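Local coordinates for hypothetical protein PH1109 (Pyrococcus horikoshii, PDB 2D59) that is of unknown function but carries a CoA-binding domain of the Rossmann type, in which helices flank a parallel beta-sheet, at residues Tyr53-Lys58 / Met91-Gln96; Arg16-Arg21 / Val104-Tyr109. One frame throughout, in Å; residues are numbered along the deposited sequence.

Contact 1 of 2, residues Tyr53-Lys58 / Met91-Gln96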
loop_
_atom_site.group_PDB
_atom_site.type_symbol
_atom_site.label_atom_id
_atom_site.label_comp_id
_atom_site.label_asym_id
_atom_site.label_seq_id
_atom_site.Cartn_x
_atom_site.Cartn_y
_atom_site.Cartn_z
ATOM N N TYR A 53 3.945 -1.489 -8.350
ATOM C CA TYR A 53 5.400 -1.520 -8.307
ATOM C C TYR A 53 5.802 -2.111 -6.961
ATOM O O TYR A 53 5.801 -1.422 -5.941
ATOM C CB TYR A 53 5.930 -0.093 -8.468
ATOM C CG TYR A 53 5.419 0.570 -9.729
ATOM C CD1 TYR A 53 6.028 0.336 -10.962
ATOM C CD2 TYR A 53 4.278 1.372 -9.702
ATOM C CE1 TYR A 53 5.511 0.879 -12.132
ATOM C CE2 TYR A 53 3.751 1.922 -10.865
ATOM C CZ TYR A 53 4.370 1.672 -12.078
ATOM O OH TYR A 53 3.845 2.210 -13.228
ATOM N N PRO A 54 6.136 -3.411 -6.939
ATOM C CA PRO A 54 6.530 -4.067 -5.691
ATOM C C PRO A 54 7.844 -3.569 -5.110
ATOM O O PRO A 54 8.767 -3.215 -5.845
ATOM C CB PRO A 54 6.577 -5.543 -6.076
ATOM C CG PRO A 54 6.988 -5.497 -7.514
ATOM C CD PRO A 54 6.162 -4.360 -8.067
ATOM N N VAL A 55 7.905 -3.541 -3.783
ATOM C CA VAL A 55 9.094 -3.102 -3.065
ATOM C C VAL A 55 9.490 -4.119 -2.000
ATOM O O VAL A 55 8.705 -4.445 -1.113
ATOM C CB VAL A 55 8.871 -1.746 -2.362
ATOM C CG1 VAL A 55 10.098 -1.393 -1.526
ATOM C CG2 VAL A 55 8.591 -0.663 -3.386
ATOM N N ASN A 56 10.718 -4.618 -2.104
ATOM C CA ASN A 56 11.258 -5.577 -1.147
ATOM C C ASN A 56 12.711 -5.856 -1.514
ATOM O O ASN A 56 12.992 -6.456 -2.548
ATOM C CB ASN A 56 10.472 -6.893 -1.171
ATOM C CG ASN A 56 10.779 -7.771 0.032
ATOM O OD1 ASN A 56 11.930 -7.877 0.462
ATOM N ND2 ASN A 56 9.750 -8.410 0.579
ATOM N N PRO A 57 13.655 -5.412 -0.672
ATOM C CA PRO A 57 15.085 -5.619 -0.918
ATOM C C PRO A 57 15.474 -7.084 -1.125
ATOM O O PRO A 57 16.528 -7.377 -1.690
ATOM C CB PRO A 57 15.732 -5.030 0.332
ATOM C CG PRO A 57 14.803 -3.916 0.686
ATOM C CD PRO A 57 13.449 -4.574 0.523
ATOM N N LYS A 58 14.620 -7.998 -0.674
ATOM C CA LYS A 58 14.893 -9.428 -0.795
ATOM C C LYS A 58 14.526 -10.044 -2.142
ATOM O O LYS A 58 14.910 -11.178 -2.430
ATOM C CB LYS A 58 14.168 -10.194 0.315
ATOM C CG LYS A 58 14.665 -9.878 1.717
ATOM C CD LYS A 58 13.871 -10.639 2.769
ATOM C CE LYS A 58 14.444 -10.420 4.162
ATOM N NZ LYS A 58 14.470 -8.981 4.548
ATOM N N MET A 91 8.167 2.935 9.551
ATOM C CA MET A 91 8.733 4.277 9.624
ATOM C C MET A 91 9.666 4.550 8.449
ATOM O O MET A 91 9.547 5.570 7.775
ATOM C CB MET A 91 9.492 4.466 10.939
ATOM C CG MET A 91 10.143 5.835 11.082
ATOM S SD MET A 91 8.970 7.204 10.945
ATOM C CE MET A 91 8.524 7.439 12.669
ATOM N N GLU A 92 10.591 3.630 8.201
ATOM C CA GLU A 92 11.536 3.793 7.105
ATOM C C GLU A 92 10.809 3.991 5.776
ATOM O O GLU A 92 11.165 4.868 4.992
ATOM C CB GLU A 92 12.464 2.573 7.023
ATOM C CG GLU A 92 11.769 1.281 6.636
ATOM C CD GLU A 92 12.663 0.066 6.779
ATOM O OE1 GLU A 92 13.764 0.057 6.184
ATOM O OE2 GLU A 92 12.262 -0.883 7.486
ATOM N N TYR A 93 9.779 3.187 5.531
ATOM C CA TYR A 93 9.024 3.288 4.292
ATOM C C TYR A 93 8.126 4.516 4.222
ATOM O O TYR A 93 7.822 5.005 3.134
ATOM C CB TYR A 93 8.211 2.010 4.069
ATOM C CG TYR A 93 9.093 0.824 3.761
ATOM C CD1 TYR A 93 9.256 -0.209 4.682
ATOM C CD2 TYR A 93 9.806 0.759 2.565
ATOM C CE1 TYR A 93 10.111 -1.278 4.418
ATOM C CE2 TYR A 93 10.662 -0.299 2.294
ATOM C CZ TYR A 93 10.811 -1.314 3.223
ATOM O OH TYR A 93 11.664 -2.361 2.961
ATOM N N VAL A 94 7.697 5.017 5.377
ATOM C CA VAL A 94 6.865 6.213 5.401
ATOM C C VAL A 94 7.741 7.391 4.990
ATOM O O VAL A 94 7.323 8.249 4.217
ATOM C CB VAL A 94 6.285 6.480 6.806
ATOM C CG1 VAL A 94 5.656 7.866 6.859
ATOM C CG2 VAL A 94 5.244 5.428 7.139
ATOM N N GLU A 95 8.962 7.422 5.517
ATOM C CA GLU A 95 9.906 8.480 5.194
ATOM C C GLU A 95 10.174 8.460 3.693
ATOM O O GLU A 95 10.307 9.509 3.061
ATOM C CB GLU A 95 11.207 8.275 5.978
ATOM C CG GLU A 95 11.031 8.439 7.482
ATOM C CD GLU A 95 12.288 8.118 8.270
ATOM O OE1 GLU A 95 12.282 8.323 9.502
ATOM O OE2 GLU A 95 13.278 7.659 7.663
ATOM N N GLN A 96 10.240 7.257 3.128
ATOM C CA GLN A 96 10.460 7.091 1.697
ATOM C C GLN A 96 9.247 7.608 0.936
ATOM O O GLN A 96 9.379 8.344 -0.040
ATOM C CB GLN A 96 10.680 5.615 1.359
ATOM C CG GLN A 96 12.071 5.093 1.664
ATOM C CD GLN A 96 12.188 3.606 1.417
ATOM O OE1 GLN A 96 11.543 3.062 0.518
ATOM N NE2 GLN A 96 13.021 2.937 2.205
HETATM O O HOH W 1 10.254 -4.674 1.958
#
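Y93 reaches from helix 87-100 to V55 at the end of strand 51-55 and P57 in the loop that follows. Its CB leaves the helix toward the strand. With CG anti to the carbonyl carbon (chi1 -69°), the ring is carried out from the helix toward V55 and P57. CE2 is the atom that meets the strand: it lies 4.0 Å from CG1 of V55. The methyl comes at the ring obliquely, and the two side chains run past each other in opposite directions. At the tip, OH of Y93 lies 3.7 Å from CD of P57, in van der Waals contact. The same hydroxyl has a polar partner, a water 2.9 Å from OH of Y93. This water also gives a weak, long hydrogen bond to O of V55, so it links the helix to the strand end. N56 OD1 accepts from N of K58 at 2.9 Å in an Asx turn, which shapes the loop carrying P57. Strand 51-55 is an outermost strand of the parallel sheet. It pairs with strand 24-28, whose V28 touches both V55 and Y93, and helix 87-100 packs on helix 114-122 through M91 and V94.

Contact 2 of 2, residues Arg16-Arg21 / Val104-Tyr109; sequences REILTR and VVWFQY
I18 and L19 of helix 12-21 pack on V104 and W106 of strand 104-107. The closest pair is I18 CD1 and V104 CG2, 3.8 Å apart. The other branch of I18, CG2, sits at the edge of the indole of W106, near the ring plane, 4.4 Å from its CZ3. L19 approaches the same corner of the ring. Its CD2 is 4.1 Å from CZ3 of W106 and comes in obliquely, the two side chains crossing at about a right angle. W106 holds CG anti to the backbone N (chi1 -171°), which carries the six-membered ring out to the helix. V104 and W106 are two residues apart on the strand, so both face the helix.

The next shell surrounds these groups. NE1 of W106 donates to O of R131, which ties down the polar end of the indole. M133 of helix 133-141 touches both L19 and W106, and I126 of strand 126-129 touches I18 and V104.

The axes of helix segment 16-21 and strand segment 104-107 approach to 11.5 Å, with a signed crossing angle of -117°. No hydrogen bond joins the two segments. The four touching residues are buried and meet through carbon atoms alone, so the contact rests on apolar packing, with the polar N-H of W106 satisfied outside it by O of R131.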
loop_
_atom_site.group_PDB
_atom_site.type_symbol
_atom_site.label_atom_id
_atom_site.label_comp_id
_atom_site.label_asym_id
_atom_site.label_seq_id
_atom_site.Cartn_x
_atom_site.Cartn_y
_atom_site.Cartn_z
ATOM N N ARG A 16 -13.457 4.411 -1.325
ATOM C CA ARG A 16 -13.839 4.122 -2.699
ATOM C C ARG A 16 -13.189 5.133 -3.646
ATOM O O ARG A 16 -12.762 4.783 -4.749
ATOM C CB ARG A 16 -15.363 4.173 -2.836
ATOM C CG ARG A 16 -15.874 3.771 -4.200
ATOM C CD ARG A 16 -17.397 3.783 -4.259
ATOM N NE ARG A 16 -18.012 2.678 -3.524
ATOM C CZ ARG A 16 -18.787 2.826 -2.451
ATOM N NH1 ARG A 16 -19.307 1.762 -1.852
ATOM N NH2 ARG A 16 -19.041 4.039 -1.972
ATOM N N GLU A 17 -13.118 6.386 -3.207
ATOM C CA GLU A 17 -12.510 7.455 -4.001
ATOM C C GLU A 17 -11.004 7.221 -4.140
ATOM O O GLU A 17 -10.434 7.389 -5.218
ATOM C CB GLU A 17 -12.766 8.813 -3.337
ATOM C CG GLU A 17 -11.992 9.970 -3.949
ATOM C CD GLU A 17 -12.435 10.304 -5.361
ATOM O OE1 GLU A 17 -11.830 11.212 -5.969
ATOM O OE2 GLU A 17 -13.386 9.667 -5.864
ATOM N N ILE A 18 -10.367 6.830 -3.042
ATOM C CA ILE A 18 -8.934 6.559 -3.045
ATOM C C ILE A 18 -8.607 5.435 -4.018
ATOM O O ILE A 18 -7.626 5.507 -4.762
ATOM C CB ILE A 18 -8.445 6.154 -1.638
ATOM C CG1 ILE A 18 -8.484 7.371 -0.715
ATOM C CG2 ILE A 18 -7.034 5.614 -1.699
ATOM C CD1 ILE A 18 -7.600 8.515 -1.181
ATOM N N LEU A 19 -9.424 4.387 -3.996
ATOM C CA LEU A 19 -9.227 3.233 -4.867
ATOM C C LEU A 19 -9.534 3.566 -6.321
ATOM O O LEU A 19 -9.080 2.889 -7.241
ATOM C CB LEU A 19 -10.130 2.077 -4.413
ATOM C CG LEU A 19 -9.813 1.412 -3.073
ATOM C CD1 LEU A 19 -10.931 0.445 -2.702
ATOM C CD2 LEU A 19 -8.488 0.672 -3.173
ATOM N N THR A 20 -10.309 4.622 -6.528
ATOM C CA THR A 20 -10.687 5.011 -7.874
ATOM C C THR A 20 -9.716 5.999 -8.508
ATOM O O THR A 20 -9.342 5.851 -9.671
ATOM C CB THR A 20 -12.102 5.622 -7.879
ATOM O OG1 THR A 20 -13.038 4.652 -7.389
ATOM C CG2 THR A 20 -12.503 6.035 -9.284
ATOM N N ARG A 21 -9.293 6.994 -7.738
ATOM C CA ARG A 21 -8.392 8.015 -8.259
ATOM C C ARG A 21 -6.912 7.655 -8.314
ATOM O O ARG A 21 -6.197 8.118 -9.201
ATOM C CB ARG A 21 -8.576 9.307 -7.466
ATOM C CG ARG A 21 -9.985 9.873 -7.561
ATOM C CD ARG A 21 -10.379 10.157 -9.009
ATOM N NE ARG A 21 -11.722 10.723 -9.126
ATOM C CZ ARG A 21 -12.839 10.094 -8.772
ATOM N NH1 ARG A 21 -12.784 8.867 -8.273
ATOM N NH2 ARG A 21 -14.014 10.692 -8.920
ATOM N N VAL A 104 -1.025 8.802 -0.466
ATOM C CA VAL A 104 -1.660 7.967 0.548
ATOM C C VAL A 104 -0.728 6.903 1.116
ATOM O O VAL A 104 0.074 6.315 0.392
ATOM C CB VAL A 104 -2.891 7.234 -0.051
ATOM C CG1 VAL A 104 -3.525 6.317 0.987
ATOM C CG2 VAL A 104 -3.905 8.245 -0.561
ATOM N N VAL A 105 -0.828 6.679 2.421
ATOM C CA VAL A 105 -0.059 5.636 3.081
ATOM C C VAL A 105 -1.147 4.675 3.541
ATOM O O VAL A 105 -2.068 5.066 4.257
ATOM C CB VAL A 105 0.721 6.155 4.306
ATOM C CG1 VAL A 105 1.480 5.001 4.960
ATOM C CG2 VAL A 105 1.695 7.238 3.877
ATOM N N TRP A 106 -1.052 3.428 3.106
ATOM C CA TRP A 106 -2.050 2.433 3.454
ATOM C C TRP A 106 -1.459 1.333 4.327
ATOM O O TRP A 106 -0.660 0.525 3.859
ATOM C CB TRP A 106 -2.632 1.835 2.168
ATOM C CG TRP A 106 -3.823 0.946 2.375
ATOM C CD1 TRP A 106 -3.890 -0.165 3.167
ATOM C CD2 TRP A 106 -5.111 1.075 1.756
ATOM N NE1 TRP A 106 -5.135 -0.736 3.078
ATOM C CE2 TRP A 106 -5.903 0.001 2.217
ATOM C CE3 TRP A 106 -5.669 1.987 0.849
ATOM C CZ2 TRP A 106 -7.231 -0.182 1.811
ATOM C CZ3 TRP A 106 -6.990 1.804 0.442
ATOM C CH2 TRP A 106 -7.754 0.726 0.924
ATOM N N PHE A 107 -1.854 1.315 5.599
ATOM C CA PHE A 107 -1.387 0.309 6.547
ATOM C C PHE A 107 -2.294 -0.916 6.491
ATOM O O PHE A 107 -3.463 -0.853 6.874
ATOM C CB PHE A 107 -1.404 0.878 7.970
ATOM C CG PHE A 107 -0.342 1.915 8.232
ATOM C CD1 PHE A 107 0.918 1.543 8.698
ATOM C CD2 PHE A 107 -0.609 3.264 8.029
ATOM C CE1 PHE A 107 1.895 2.505 8.962
ATOM C CE2 PHE A 107 0.362 4.235 8.290
ATOM C CZ PHE A 107 1.615 3.852 8.757
ATOM N N GLN A 108 -1.760 -2.031 6.005
ATOM C CA GLN A 108 -2.530 -3.265 5.932
ATOM C C GLN A 108 -2.668 -3.811 7.357
ATOM O O GLN A 108 -2.085 -3.269 8.296
ATOM C CB GLN A 108 -1.811 -4.280 5.040
ATOM C CG GLN A 108 -1.762 -3.916 3.557
ATOM C CD GLN A 108 -3.003 -4.343 2.795
ATOM O OE1 GLN A 108 -3.553 -5.421 3.035
ATOM N NE2 GLN A 108 -3.434 -3.514 1.853
ATOM N N TYR A 109 -3.437 -4.880 7.516
ATOM C CA TYR A 109 -3.650 -5.473 8.830
ATOM C C TYR A 109 -2.356 -5.782 9.587
ATOM O O TYR A 109 -1.395 -6.302 9.019
ATOM C CB TYR A 109 -4.486 -6.750 8.698
ATOM C CG TYR A 109 -5.888 -6.509 8.180
ATOM C CD1 TYR A 109 -6.735 -5.602 8.813
ATOM C CD2 TYR A 109 -6.373 -7.196 7.064
ATOM C CE1 TYR A 109 -8.030 -5.381 8.352
ATOM C CE2 TYR A 109 -7.671 -6.981 6.594
ATOM C CZ TYR A 109 -8.491 -6.073 7.247
ATOM O OH TYR A 109 -9.780 -5.861 6.806
#

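In the fold
Contacts 1 and 2 both reach the five-stranded parallel sheet, whose strands run 51-55, 24-28, 80-83, 104-107, 126-129, so that 51-55 is at one edge and 104-107 next to the other. Their centres are about 17 Å apart, on opposite sides of the chain's centre. Along the chain, helix 12-21 comes first, then strand 51-55, helix 87-100 and strand 104-107. Contact 1 thus falls wholly between the two segments of contact 2. Helix 87-100 leads directly into strand 104-107, and the contacts touch where CG2 of V94 lies 4.3 Å from CZ of F107. F107 and W106 alternate, so helices 87-100 and 12-21 pack on opposite faces of the sheet, giving Rossmann-like alpha/beta/alpha layers.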